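Local coordinates for concanavalin B (Canavalia ensiformis, PDB 6CAF), which may act as a carbohydrate-binding seed protein with the fold of a family 18 chitinase, at residues E31-W36 with Y53-I58; F105-G110 with G150-I155; L184-G189 with R204-I209; R212-R217 with E250-Q255. All blocks are in the same frame, centred on the assembly; numbering follows the deposited sequence.

In the fold
All four contacts join strands, or the loops running on from them, in the single curled parallel sheet of the TIM barrel, and they follow one another along the chain without overlap. Contacts 1 and 2 meet where strand 55-64 of the first lies beside strand 103-109 of the second, their centres about 12 Å apart. Contacts 2 and 3 are closest, about 10 Å between centres, over the adjacent strands 150-154 and 183-186. Contact 4 lies about 17 Å from contact 3, centre to centre, where strand 208-212 meets strand 247-252. Across the barrel interior, the hydroxyl of Y35 in contact 1 bonds both H152 of contact 2 and E250 of contact 4, tying distant strands through one polar group.

Contact 1: E31-W36 with Y53-I58; sequences EIAVYW and YKIVFI
In the TIM barrel, strand 31-36 pairs in parallel with strand 55-64 through a beta-alpha-beta unit whose helix is 44-49, and V34, Y53, Y35 and F57 carry much of the side-chain contact. Backbone bonds include V34 N to I55 O and F57 N to V34 O (2.9 Å), the latter nearly straight at 171°. On the face of V34 and V56, CG1 of V34 sits over the centre of the Y53 ring, 3.5 Å from its centroid. That methyl lies between the backbone N and the carbonyl carbon of its own residue (chi1 68°), which turns it onto the ring. On the face of A33, I55 and F57, CD2 of F57 lies over the Y35 ring; the two planes meet at 44°, with centroids 4.6 Å apart. A33 CB fills in beside I55 CB at 3.7 Å. At the start of the pair, K54 NZ reaches E31 OE2 at 3.2 Å from above the carboxylate plane, a salt bridge. The Y35 hydroxyl is bonded to E250, and that of Y53 to D295 and R292. The side-chain chemistry between the strands is therefore mainly apolar, and the one salt bridge between the segments lies at the E31-K54 end.

Contact 2: F105-G110 with G150-I155; sequences FLALGG and GIHFDI
A phenylalanine ring lies against a glycine here: F105 lays one face over CA of G150, which stands 3.8 Å from the ring centroid and 14° off the ring normal, a CH-pi contact set toward the rim. A side chain at G150 would run into F105 CE2, so the bare backbone admits the ring, which CG anti to the carbonyl carbon (chi1 -78°) lays across it. An alanine at F105 is likely to leave the CA of G150 without its aromatic cover and open a gap beside S185 and L183 of the next strand. Beyond this pair the strands run parallel, joined by H152 N to L106 O (2.8 Å, 171°) and by L108 N to H152 O. On the outer face, L108 CD1 meets I151 CG2 at 3.7 Å and also lies over the F153 ring, while helix 164-178 packs on L108 and F153. On the inner face, A107 CB comes to the edge of the H152 ring, in its plane, 3.9 Å from CD2. Both ring nitrogens of H152 are engaged, ND1 with S185 and NE2 with Y35, which fixes the imidazole's rotation. At the C-terminal end, G110 N bonds D154 O at 2.8 Å, and D154 centres an inverse gamma turn. Parallel strands side by side, with helices packed outside, are the build of the TIM barrel to which family 18 belongs.

Contact 3: L184-G189 with R204-I209; sequences LSAAPG and RHFDYI
L184, A186 and F206 have the most surface buried where strand 183-186 meets the approach to strand 208-212. The F206 ring takes CB of A186 over its centre, 3.6 Å from the centroid and 12° off the normal. From the same ring, CE1 comes within 3.3 Å of S185 O, and the carbonyl carbon of L184 lies at its edge, in plane; the ring thus runs along the backbone of the first strand as well as under the methyl. Its first torsion sets CG anti to the carbonyl carbon (chi1 -69°), turning the ring toward that strand. A serine at F206 would probably leave the A186 methyl without its aromatic bed and open a gap toward helix 198-202. L184 is gripped through its backbone at both ends. Its N donates to D207 OD2 (2.9 Å, 159°), which uses its anti lone pair, and its O accepts D207 N at 2.7 Å, with a weak second bond from Y208 N. D207 therefore meets one residue with both side chain and main chain. Further along, A186 N bonds Y208 O at 3.1 Å, and the P188 ring crosses I209 at about a right angle, CG to CG2 3.7 Å. Around the pair, helix 164-178 packs on L184 and F206, helix 198-202 on F206, P188 and I209, and strand 150-154 flanks L184 through I151.

Contact 4: R212-R217 with E250-Q255; sequences RFYNDR and ELPASQ
Y214 and E250 meet at an oblique angle at the C-terminal end of the TIM barrel, where the loop after strand 208-212 folds over strand 247-252. The planes of the Y214 ring and the carboxylate are 33° apart, and the hydroxyl donates to the anti lone pair of E250 OE2. The other oxygen, OE1, has the hydroxyl of Y35 as its partner, so two tyrosines hold the buried carboxylate, one on each oxygen, and restrict its rotation. Y214 places CG between its backbone N and carbonyl carbon (chi1 58°), folding the ring back over the strand, where E250 O lies at its edge in plane, 3.4 Å from CD1. P252 slides past Y214 in the opposite sense, its CD 3.7 Å from Y214 CB and its N over one face of the ring, near the rim. R212 and E250 instead run side by side and point the same way, with guanidinium and carboxylate planes 55° apart. Their charged atoms do not touch: R212 CG lies 3.5 Å from E250 OE2, while NE turns to A187 O and also makes a long, weak ion pair with D154. F213, the centre of an inverse gamma turn, sends its side chain to helix 227-239, and its CB rests against L251 CD2. Its backbone N closes the join on E250 O at 3.0 Å.

Contact 1: E31-W36 with Y53-I58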
loop_
_atom_site.group_PDB
_atom_site.type_symbol
_atom_site.label_atom_id
_atom_site.label_comp_id
_atom_site.label_asym_id
_atom_site.label_seq_id
_atom_site.Cartn_x
_atom_site.Cartn_y
_atom_site.Cartn_z
ATOM N N GLU A 31 -8.506 7.650 -6.950
ATOM C CA GLU A 31 -8.807 6.810 -5.798
ATOM C C GLU A 31 -7.735 7.059 -4.748
ATOM O O GLU A 31 -6.579 7.218 -5.108
ATOM C CB GLU A 31 -8.846 5.329 -6.206
ATOM C CG GLU A 31 -9.975 5.005 -7.185
ATOM C CD GLU A 31 -9.987 3.550 -7.676
ATOM O OE1 GLU A 31 -8.963 2.844 -7.573
ATOM O OE2 GLU A 31 -11.036 3.139 -8.185
ATOM N N ILE A 32 -8.110 7.014 -3.470
ATOM C CA ILE A 32 -7.162 7.268 -2.410
ATOM C C ILE A 32 -7.019 6.026 -1.531
ATOM O O ILE A 32 -8.007 5.462 -1.043
ATOM C CB ILE A 32 -7.596 8.471 -1.550
ATOM C CG1 ILE A 32 -7.842 9.689 -2.437
ATOM C CG2 ILE A 32 -6.549 8.747 -0.475
ATOM C CD1 ILE A 32 -8.295 10.929 -1.675
ATOM N N ALA A 33 -5.772 5.639 -1.303
ATOM C CA ALA A 33 -5.445 4.575 -0.370
ATOM C C ALA A 33 -4.785 5.204 0.866
ATOM O O ALA A 33 -4.199 6.292 0.778
ATOM C CB ALA A 33 -4.454 3.613 -1.027
ATOM N N VAL A 34 -4.850 4.492 1.987
ATOM C CA VAL A 34 -4.231 4.985 3.199
ATOM C C VAL A 34 -3.692 3.829 4.018
ATOM O O VAL A 34 -4.271 2.737 4.028
ATOM C CB VAL A 34 -5.233 5.817 4.018
ATOM C CG1 VAL A 34 -6.358 4.964 4.587
ATOM C CG2 VAL A 34 -4.563 6.636 5.110
ATOM N N TYR A 35 -2.584 4.087 4.702
ATOM C CA TYR A 35 -2.001 3.153 5.651
ATOM C C TYR A 35 -2.602 3.346 7.037
ATOM O O TYR A 35 -2.679 4.461 7.558
ATOM C CB TYR A 35 -0.500 3.326 5.722
ATOM C CG TYR A 35 0.255 2.909 4.484
ATOM C CD1 TYR A 35 0.389 3.762 3.399
ATOM C CD2 TYR A 35 0.827 1.666 4.393
ATOM C CE1 TYR A 35 1.087 3.401 2.266
ATOM C CE2 TYR A 35 1.540 1.304 3.272
ATOM C CZ TYR A 35 1.678 2.141 2.217
ATOM O OH TYR A 35 2.410 1.724 1.118
ATOM N N TRP A 36 -2.987 2.224 7.629
ATOM C CA TRP A 36 -3.590 2.173 8.948
ATOM C C TRP A 36 -2.979 1.058 9.762
ATOM O O TRP A 36 -2.815 -0.038 9.256
ATOM C CB TRP A 36 -5.104 1.952 8.817
ATOM C CG TRP A 36 -5.794 1.857 10.139
ATOM C CD1 TRP A 36 -6.341 2.901 10.842
ATOM C CD2 TRP A 36 -5.942 0.685 10.959
ATOM N NE1 TRP A 36 -6.810 2.440 12.055
ATOM C CE2 TRP A 36 -6.558 1.090 12.149
ATOM C CE3 TRP A 36 -5.653 -0.668 10.789
ATOM C CZ2 TRP A 36 -6.855 0.197 13.165
ATOM C CZ3 TRP A 36 -5.927 -1.538 11.790
ATOM C CH2 TRP A 36 -6.529 -1.117 12.957
ATOM N N TYR A 53 -11.525 6.960 1.414
ATOM C CA TYR A 53 -10.564 5.973 0.970
ATOM C C TYR A 53 -11.230 4.828 0.216
ATOM O O TYR A 53 -12.255 4.280 0.639
ATOM C CB TYR A 53 -9.838 5.397 2.176
ATOM C CG TYR A 53 -9.305 6.430 3.139
ATOM C CD1 TYR A 53 -8.301 7.318 2.773
ATOM C CD2 TYR A 53 -9.842 6.548 4.411
ATOM C CE1 TYR A 53 -7.804 8.257 3.651
ATOM C CE2 TYR A 53 -9.336 7.472 5.302
ATOM C CZ TYR A 53 -8.322 8.317 4.924
ATOM O OH TYR A 53 -7.779 9.192 5.840
ATOM N N LYS A 54 -10.625 4.464 -0.894
ATOM C CA LYS A 54 -10.984 3.251 -1.598
ATOM C C LYS A 54 -10.237 2.007 -1.140
ATOM O O LYS A 54 -10.734 0.906 -1.318
ATOM C CB LYS A 54 -10.781 3.424 -3.100
ATOM C CG LYS A 54 -11.313 2.313 -3.986
ATOM C CD LYS A 54 -12.545 2.663 -4.780
ATOM C CE LYS A 54 -12.899 1.489 -5.689
ATOM N NZ LYS A 54 -11.677 0.779 -6.173
ATOM N N ILE A 55 -9.061 2.214 -0.571
ATOM C CA ILE A 55 -8.175 1.146 -0.139
ATOM C C ILE A 55 -7.610 1.526 1.232
ATOM O O ILE A 55 -7.142 2.645 1.408
ATOM C CB ILE A 55 -7.019 0.951 -1.140
ATOM C CG1 ILE A 55 -7.539 0.488 -2.500
ATOM C CG2 ILE A 55 -5.976 0.024 -0.560
ATOM C CD1 ILE A 55 -6.508 0.557 -3.602
ATOM N N VAL A 56 -7.622 0.562 2.146
ATOM C CA VAL A 56 -6.920 0.701 3.413
ATOM C C VAL A 56 -5.922 -0.446 3.512
ATOM O O VAL A 56 -6.283 -1.622 3.367
ATOM C CB VAL A 56 -7.893 0.679 4.608
ATOM C CG1 VAL A 56 -7.149 0.739 5.920
ATOM C CG2 VAL A 56 -8.867 1.820 4.498
ATOM N N PHE A 57 -4.673 -0.093 3.777
ATOM C CA PHE A 57 -3.612 -1.065 4.020
ATOM C C PHE A 57 -3.470 -1.283 5.525
ATOM O O PHE A 57 -3.064 -0.360 6.249
ATOM C CB PHE A 57 -2.252 -0.559 3.530
ATOM C CG PHE A 57 -2.180 -0.174 2.087
ATOM C CD1 PHE A 57 -2.406 -1.089 1.079
ATOM C CD2 PHE A 57 -1.810 1.108 1.739
ATOM C CE1 PHE A 57 -2.259 -0.718 -0.236
ATOM C CE2 PHE A 57 -1.642 1.463 0.424
ATOM C CZ PHE A 57 -1.890 0.561 -0.577
ATOM N N ILE A 58 -3.800 -2.478 6.021
ATOM C CA ILE A 58 -3.532 -2.830 7.414
ATOM C C ILE A 58 -2.040 -3.116 7.534
ATOM O O ILE A 58 -1.515 -4.025 6.859
ATOM C CB ILE A 58 -4.365 -4.033 7.879
ATOM C CG1 ILE A 58 -5.860 -3.674 7.830
ATOM C CG2 ILE A 58 -3.939 -4.462 9.252
ATOM C CD1 ILE A 58 -6.786 -4.795 8.193
#

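Contact 2: F105-G110 with G150-I155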
loop_
_atom_site.group_PDB
_atom_site.type_symbol
_atom_site.label_atom_id
_atom_site.label_comp_id
_atom_site.label_asym_id
_atom_site.label_seq_id
_atom_site.Cartn_x
_atom_site.Cartn_y
_atom_site.Cartn_z
ATOM N N PHE A 105 -6.493 -4.315 2.467
ATOM C CA PHE A 105 -5.331 -5.117 2.145
ATOM C C PHE A 105 -4.539 -5.384 3.422
ATOM O O PHE A 105 -4.592 -4.584 4.359
ATOM C CB PHE A 105 -4.395 -4.350 1.209
ATOM C CG PHE A 105 -4.778 -4.277 -0.242
ATOM C CD1 PHE A 105 -5.985 -3.910 -0.684
ATOM C CD2 PHE A 105 -3.827 -4.545 -1.186
ATOM C CE1 PHE A 105 -6.261 -3.794 -2.028
ATOM C CE2 PHE A 105 -4.090 -4.436 -2.532
ATOM C CZ PHE A 105 -5.315 -4.012 -2.954
ATOM N N LEU A 106 -3.766 -6.478 3.427
ATOM C CA LEU A 106 -2.696 -6.635 4.394
ATOM C C LEU A 106 -1.387 -6.176 3.782
ATOM O O LEU A 106 -1.018 -6.646 2.706
ATOM C CB LEU A 106 -2.557 -8.099 4.841
ATOM C CG LEU A 106 -1.483 -8.349 5.882
ATOM C CD1 LEU A 106 -1.794 -7.698 7.208
ATOM C CD2 LEU A 106 -1.263 -9.842 6.038
ATOM N N ALA A 107 -0.705 -5.264 4.462
ATOM C CA ALA A 107 0.610 -4.817 4.007
ATOM C C ALA A 107 1.720 -5.608 4.690
ATOM O O ALA A 107 1.782 -5.704 5.924
ATOM C CB ALA A 107 0.794 -3.342 4.275
ATOM N N LEU A 108 2.605 -6.159 3.862
ATOM C CA LEU A 108 3.812 -6.795 4.308
ATOM C C LEU A 108 4.927 -5.787 4.392
ATOM O O LEU A 108 5.074 -4.947 3.503
ATOM C CB LEU A 108 4.250 -7.867 3.288
ATOM C CG LEU A 108 3.201 -8.853 2.804
ATOM C CD1 LEU A 108 3.808 -9.817 1.810
ATOM C CD2 LEU A 108 2.603 -9.602 3.974
ATOM N N GLY A 109 5.762 -5.929 5.423
ATOM C CA GLY A 109 7.022 -5.203 5.463
ATOM C C GLY A 109 6.913 -3.924 6.271
ATOM O O GLY A 109 6.612 -3.958 7.458
ATOM N N GLY A 110 7.156 -2.794 5.608
ATOM C CA GLY A 110 7.130 -1.493 6.248
ATOM C C GLY A 110 8.487 -1.048 6.748
ATOM O O GLY A 110 9.517 -1.657 6.459
ATOM N N GLY A 150 -6.562 -7.894 -0.755
ATOM C CA GLY A 150 -5.271 -7.962 -1.380
ATOM C C GLY A 150 -4.121 -8.023 -0.405
ATOM O O GLY A 150 -4.295 -7.884 0.799
ATOM N N ILE A 151 -2.932 -8.222 -0.980
ATOM C CA ILE A 151 -1.673 -8.235 -0.257
ATOM C C ILE A 151 -0.810 -7.152 -0.887
ATOM O O ILE A 151 -0.632 -7.113 -2.121
ATOM C CB ILE A 151 -0.941 -9.595 -0.360
ATOM C CG1 ILE A 151 -1.813 -10.729 0.177
ATOM C CG2 ILE A 151 0.407 -9.531 0.332
ATOM C CD1 ILE A 151 -2.169 -10.688 1.641
ATOM N N HIS A 152 -0.269 -6.279 -0.016
ATOM C CA HIS A 152 0.533 -5.139 -0.422
ATOM C C HIS A 152 1.982 -5.334 0.019
ATOM O O HIS A 152 2.273 -5.553 1.189
ATOM C CB HIS A 152 -0.055 -3.899 0.207
ATOM C CG HIS A 152 0.660 -2.639 -0.082
ATOM N ND1 HIS A 152 0.847 -2.169 -1.355
ATOM C CD2 HIS A 152 1.124 -1.683 0.748
ATOM C CE1 HIS A 152 1.413 -0.980 -1.296
ATOM N NE2 HIS A 152 1.575 -0.662 -0.028
ATOM N N PHE A 153 2.890 -5.282 -0.960
ATOM C CA PHE A 153 4.311 -5.526 -0.739
ATOM C C PHE A 153 5.017 -4.199 -0.446
ATOM O O PHE A 153 5.536 -3.540 -1.354
ATOM C CB PHE A 153 4.935 -6.162 -1.982
ATOM C CG PHE A 153 4.668 -7.624 -2.193
ATOM C CD1 PHE A 153 3.393 -8.137 -2.220
ATOM C CD2 PHE A 153 5.739 -8.468 -2.459
ATOM C CE1 PHE A 153 3.195 -9.474 -2.479
ATOM C CE2 PHE A 153 5.535 -9.783 -2.766
ATOM C CZ PHE A 153 4.269 -10.294 -2.752
ATOM N N ASP A 154 5.086 -3.811 0.824
ATOM C CA ASP A 154 5.757 -2.560 1.197
ATOM C C ASP A 154 7.188 -2.899 1.625
ATOM O O ASP A 154 7.581 -2.779 2.803
ATOM C CB ASP A 154 4.981 -1.800 2.276
ATOM C CG ASP A 154 5.363 -0.357 2.381
ATOM O OD1 ASP A 154 6.386 0.064 1.811
ATOM O OD2 ASP A 154 4.648 0.375 3.107
ATOM N N ILE A 155 7.952 -3.372 0.659
ATOM C CA ILE A 155 9.235 -3.972 0.943
ATOM C C ILE A 155 10.301 -2.892 0.877
ATOM O O ILE A 155 10.920 -2.655 -0.161
ATOM C CB ILE A 155 9.513 -5.149 -0.004
ATOM C CG1 ILE A 155 8.336 -6.160 -0.014
ATOM C CG2 ILE A 155 10.834 -5.824 0.322
ATOM C CD1 ILE A 155 7.909 -6.636 1.340
#

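Contact 3: L184-G189 with R204-I209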
loop_
_atom_site.group_PDB
_atom_site.type_symbol
_atom_site.label_atom_id
_atom_site.label_comp_id
_atom_site.label_asym_id
_atom_site.label_seq_id
_atom_site.Cartn_x
_atom_site.Cartn_y
_atom_site.Cartn_z
ATOM N N LEU A 184 -2.872 -7.797 -5.825
ATOM C CA LEU A 184 -1.487 -7.785 -5.418
ATOM C C LEU A 184 -0.919 -6.407 -5.728
ATOM O O LEU A 184 -1.067 -5.891 -6.843
ATOM C CB LEU A 184 -0.725 -8.873 -6.152
ATOM C CG LEU A 184 -1.161 -10.268 -5.735
ATOM C CD1 LEU A 184 -0.775 -11.319 -6.739
ATOM C CD2 LEU A 184 -0.643 -10.608 -4.363
ATOM N N SER A 185 -0.263 -5.784 -4.753
ATOM C CA SER A 185 0.283 -4.439 -4.969
ATOM C C SER A 185 1.640 -4.307 -4.338
ATOM O O SER A 185 2.042 -5.143 -3.529
ATOM C CB SER A 185 -0.671 -3.403 -4.430
ATOM O OG SER A 185 -0.873 -3.525 -3.066
ATOM N N ALA A 186 2.336 -3.243 -4.718
ATOM C CA ALA A 186 3.682 -2.972 -4.230
ATOM C C ALA A 186 3.864 -1.502 -3.946
ATOM O O ALA A 186 3.192 -0.666 -4.556
ATOM C CB ALA A 186 4.707 -3.405 -5.232
ATOM N N ALA A 187 4.820 -1.203 -3.072
ATOM C CA ALA A 187 5.209 0.195 -2.781
ATOM C C ALA A 187 6.724 0.346 -2.909
ATOM O O ALA A 187 7.442 0.408 -1.906
ATOM C CB ALA A 187 4.745 0.631 -1.408
ATOM N N PRO A 188 7.229 0.405 -4.139
ATOM C CA PRO A 188 8.660 0.680 -4.330
ATOM C C PRO A 188 9.018 2.120 -3.993
ATOM O O PRO A 188 8.153 2.997 -3.962
ATOM C CB PRO A 188 8.857 0.402 -5.818
ATOM C CG PRO A 188 7.549 0.819 -6.413
ATOM C CD PRO A 188 6.507 0.356 -5.418
ATOM N N GLY A 189 10.310 2.355 -3.836
ATOM C CA GLY A 189 10.811 3.721 -3.786
ATOM C C GLY A 189 10.716 4.400 -5.140
ATOM O O GLY A 189 10.447 3.770 -6.133
ATOM N N ARG A 204 5.245 -8.495 -13.853
ATOM C CA ARG A 204 3.957 -7.969 -14.310
ATOM C C ARG A 204 2.765 -8.506 -13.539
ATOM O O ARG A 204 1.617 -8.291 -13.956
ATOM C CB ARG A 204 3.774 -8.138 -15.825
ATOM C CG ARG A 204 4.986 -7.661 -16.585
ATOM C CD ARG A 204 4.794 -7.701 -18.086
ATOM N NE ARG A 204 6.026 -7.255 -18.738
ATOM C CZ ARG A 204 6.208 -7.144 -20.032
ATOM N NH1 ARG A 204 5.225 -7.379 -20.857
ATOM N NH2 ARG A 204 7.402 -6.810 -20.485
ATOM N N HIS A 205 3.003 -9.134 -12.382
ATOM C CA HIS A 205 1.892 -9.688 -11.623
ATOM C C HIS A 205 1.219 -8.718 -10.696
ATOM O O HIS A 205 0.103 -8.987 -10.275
ATOM C CB HIS A 205 2.285 -10.868 -10.726
ATOM C CG HIS A 205 2.796 -12.057 -11.423
ATOM N ND1 HIS A 205 2.296 -12.485 -12.614
ATOM C CD2 HIS A 205 3.760 -12.941 -11.074
ATOM C CE1 HIS A 205 2.926 -13.576 -12.989
ATOM N NE2 HIS A 205 3.782 -13.913 -12.040
ATOM N N PHE A 206 1.855 -7.593 -10.367
ATOM C CA PHE A 206 1.183 -6.645 -9.512
ATOM C C PHE A 206 0.032 -5.968 -10.250
ATOM O O PHE A 206 0.179 -5.494 -11.370
ATOM C CB PHE A 206 2.112 -5.566 -8.966
ATOM C CG PHE A 206 3.130 -6.049 -7.967
ATOM C CD1 PHE A 206 2.727 -6.564 -6.750
ATOM C CD2 PHE A 206 4.489 -5.958 -8.224
ATOM C CE1 PHE A 206 3.651 -6.961 -5.809
ATOM C CE2 PHE A 206 5.411 -6.373 -7.279
ATOM C CZ PHE A 206 4.993 -6.860 -6.072
ATOM N N ASP A 207 -1.099 -5.887 -9.565
ATOM C CA ASP A 207 -2.216 -5.082 -10.022
ATOM C C ASP A 207 -1.972 -3.583 -9.912
ATOM O O ASP A 207 -2.397 -2.814 -10.786
ATOM C CB ASP A 207 -3.492 -5.454 -9.257
ATOM C CG ASP A 207 -3.898 -6.899 -9.474
ATOM O OD1 ASP A 207 -4.490 -7.126 -10.556
ATOM O OD2 ASP A 207 -3.627 -7.723 -8.584
ATOM N N TYR A 208 -1.327 -3.177 -8.820
ATOM C CA TYR A 208 -1.143 -1.771 -8.527
ATOM C C TYR A 208 0.272 -1.537 -8.030
ATOM O O TYR A 208 0.799 -2.350 -7.251
ATOM C CB TYR A 208 -2.064 -1.308 -7.413
ATOM C CG TYR A 208 -3.529 -1.437 -7.627
ATOM C CD1 TYR A 208 -4.117 -1.114 -8.822
ATOM C CD2 TYR A 208 -4.350 -1.771 -6.553
ATOM C CE1 TYR A 208 -5.508 -1.189 -8.985
ATOM C CE2 TYR A 208 -5.730 -1.792 -6.668
ATOM C CZ TYR A 208 -6.313 -1.543 -7.904
ATOM O OH TYR A 208 -7.696 -1.587 -7.977
ATOM N N ILE A 209 0.836 -0.398 -8.426
ATOM C CA ILE A 209 2.132 0.030 -7.937
ATOM C C ILE A 209 1.963 1.411 -7.312
ATOM O O ILE A 209 1.505 2.350 -7.968
ATOM C CB ILE A 209 3.164 0.118 -9.080
ATOM C CG1 ILE A 209 3.268 -1.204 -9.844
ATOM C CG2 ILE A 209 4.501 0.586 -8.565
ATOM C CD1 ILE A 209 3.856 -2.322 -9.054
#

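Contact 4: R212-R217 with E250-Q255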
loop_
_atom_site.group_PDB
_atom_site.type_symbol
_atom_site.label_atom_id
_atom_site.label_comp_id
_atom_site.label_asym_id
_atom_site.label_seq_id
_atom_site.Cartn_x
_atom_site.Cartn_y
_atom_site.Cartn_z
ATOM N N ARG A 212 6.633 5.419 -3.954
ATOM C CA ARG A 212 6.866 6.284 -2.803
ATOM C C ARG A 212 7.711 7.490 -3.174
ATOM O O ARG A 212 8.945 7.433 -3.189
ATOM C CB ARG A 212 7.507 5.485 -1.669
ATOM C CG ARG A 212 6.609 4.404 -1.130
ATOM C CD ARG A 212 7.186 3.678 0.064
ATOM N NE ARG A 212 8.086 2.643 -0.343
ATOM C CZ ARG A 212 9.407 2.677 -0.258
ATOM N NH1 ARG A 212 10.027 3.713 0.243
ATOM N NH2 ARG A 212 10.094 1.648 -0.692
ATOM N N PHE A 213 7.018 8.564 -3.503
ATOM C CA PHE A 213 7.664 9.796 -3.947
ATOM C C PHE A 213 8.013 10.682 -2.741
ATOM O O PHE A 213 7.562 11.811 -2.625
ATOM C CB PHE A 213 6.757 10.575 -4.928
ATOM C CG PHE A 213 6.579 9.905 -6.272
ATOM C CD1 PHE A 213 7.578 9.944 -7.225
ATOM C CD2 PHE A 213 5.413 9.266 -6.586
ATOM C CE1 PHE A 213 7.404 9.372 -8.472
ATOM C CE2 PHE A 213 5.242 8.694 -7.816
ATOM C CZ PHE A 213 6.251 8.717 -8.747
ATOM N N TYR A 214 8.826 10.159 -1.830
ATOM C CA TYR A 214 9.227 10.944 -0.681
ATOM C C TYR A 214 10.437 10.279 -0.058
ATOM O O TYR A 214 10.764 9.117 -0.360
ATOM C CB TYR A 214 8.057 11.092 0.326
ATOM C CG TYR A 214 7.467 9.799 0.860
ATOM C CD1 TYR A 214 6.527 9.115 0.155
ATOM C CD2 TYR A 214 7.789 9.324 2.127
ATOM C CE1 TYR A 214 5.988 7.933 0.638
ATOM C CE2 TYR A 214 7.188 8.185 2.650
ATOM C CZ TYR A 214 6.305 7.470 1.883
ATOM O OH TYR A 214 5.735 6.308 2.381
ATOM N N ASN A 215 11.103 11.040 0.801
ATOM C CA ASN A 215 12.366 10.621 1.391
ATOM C C ASN A 215 13.421 10.259 0.321
ATOM O O ASN A 215 14.264 9.397 0.528
ATOM C CB ASN A 215 12.134 9.534 2.453
ATOM C CG ASN A 215 11.297 10.048 3.680
ATOM O OD1 ASN A 215 11.261 11.269 4.009
ATOM N ND2 ASN A 215 10.601 9.107 4.353
ATOM N N ASP A 216 13.405 10.994 -0.798
ATOM C CA ASP A 216 14.414 10.813 -1.842
ATOM C C ASP A 216 14.475 12.048 -2.707
ATOM O O ASP A 216 13.597 12.277 -3.542
ATOM C CB ASP A 216 14.114 9.586 -2.709
ATOM C CG ASP A 216 15.261 9.255 -3.667
ATOM O OD1 ASP A 216 16.067 10.141 -3.976
ATOM O OD2 ASP A 216 15.376 8.101 -4.105
ATOM N N ARG A 217 15.516 12.861 -2.502
ATOM C CA ARG A 217 15.612 14.104 -3.212
ATOM C C ARG A 217 15.701 13.946 -4.727
ATOM O O ARG A 217 15.440 14.895 -5.460
ATOM C CB ARG A 217 16.785 14.925 -2.701
ATOM C CG ARG A 217 16.643 15.362 -1.250
ATOM C CD ARG A 217 17.871 16.096 -0.715
ATOM N NE ARG A 217 17.680 16.555 0.663
ATOM C CZ ARG A 217 17.889 15.809 1.748
ATOM N NH1 ARG A 217 18.295 14.551 1.624
ATOM N NH2 ARG A 217 17.694 16.317 2.963
ATOM N N GLU A 250 2.390 7.455 -3.930
ATOM C CA GLU A 250 2.352 7.379 -2.475
ATOM C C GLU A 250 3.094 8.584 -1.925
ATOM O O GLU A 250 4.242 8.843 -2.303
ATOM C CB GLU A 250 2.938 6.086 -1.927
ATOM C CG GLU A 250 2.856 6.044 -0.428
ATOM C CD GLU A 250 3.324 4.747 0.161
ATOM O OE1 GLU A 250 2.884 3.704 -0.360
ATOM O OE2 GLU A 250 4.024 4.763 1.199
ATOM N N LEU A 251 2.404 9.305 -1.054
ATOM C CA LEU A 251 2.859 10.597 -0.572
ATOM C C LEU A 251 2.660 10.670 0.933
ATOM O O LEU A 251 1.774 10.012 1.501
ATOM C CB LEU A 251 2.002 11.687 -1.218
ATOM C CG LEU A 251 2.139 11.819 -2.742
ATOM C CD1 LEU A 251 1.080 12.763 -3.290
ATOM C CD2 LEU A 251 3.544 12.232 -3.089
ATOM N N PRO A 252 3.455 11.515 1.589
ATOM C CA PRO A 252 3.234 11.738 3.011
ATOM C C PRO A 252 2.073 12.692 3.220
ATOM O O PRO A 252 1.928 13.661 2.481
ATOM C CB PRO A 252 4.544 12.377 3.471
ATOM C CG PRO A 252 5.098 13.025 2.268
ATOM C CD PRO A 252 4.591 12.295 1.071
ATOM N N ALA A 253 1.264 12.439 4.246
ATOM C CA ALA A 253 0.088 13.285 4.450
ATOM C C ALA A 253 0.357 14.496 5.311
ATOM O O ALA A 253 -0.541 15.301 5.510
ATOM C CB ALA A 253 -1.069 12.480 5.007
ATOM N N SER A 254 1.580 14.636 5.819
ATOM C CA SER A 254 1.968 15.829 6.544
ATOM C C SER A 254 3.454 16.053 6.336
ATOM O O SER A 254 4.168 15.131 5.958
ATOM C CB SER A 254 1.703 15.657 8.033
ATOM O OG SER A 254 2.610 14.735 8.581
ATOM N N GLN A 255 3.925 17.260 6.585
ATOM C CA GLN A 255 5.364 17.483 6.566
ATOM C C GLN A 255 6.115 16.594 7.569
ATOM O O GLN A 255 7.228 16.147 7.283
ATOM C CB GLN A 255 5.688 18.951 6.821
ATOM C CG GLN A 255 5.388 19.836 5.635
ATOM C CD GLN A 255 5.216 21.297 6.015
ATOM O OE1 GLN A 255 4.561 22.059 5.307
ATOM N NE2 GLN A 255 5.798 21.690 7.140
#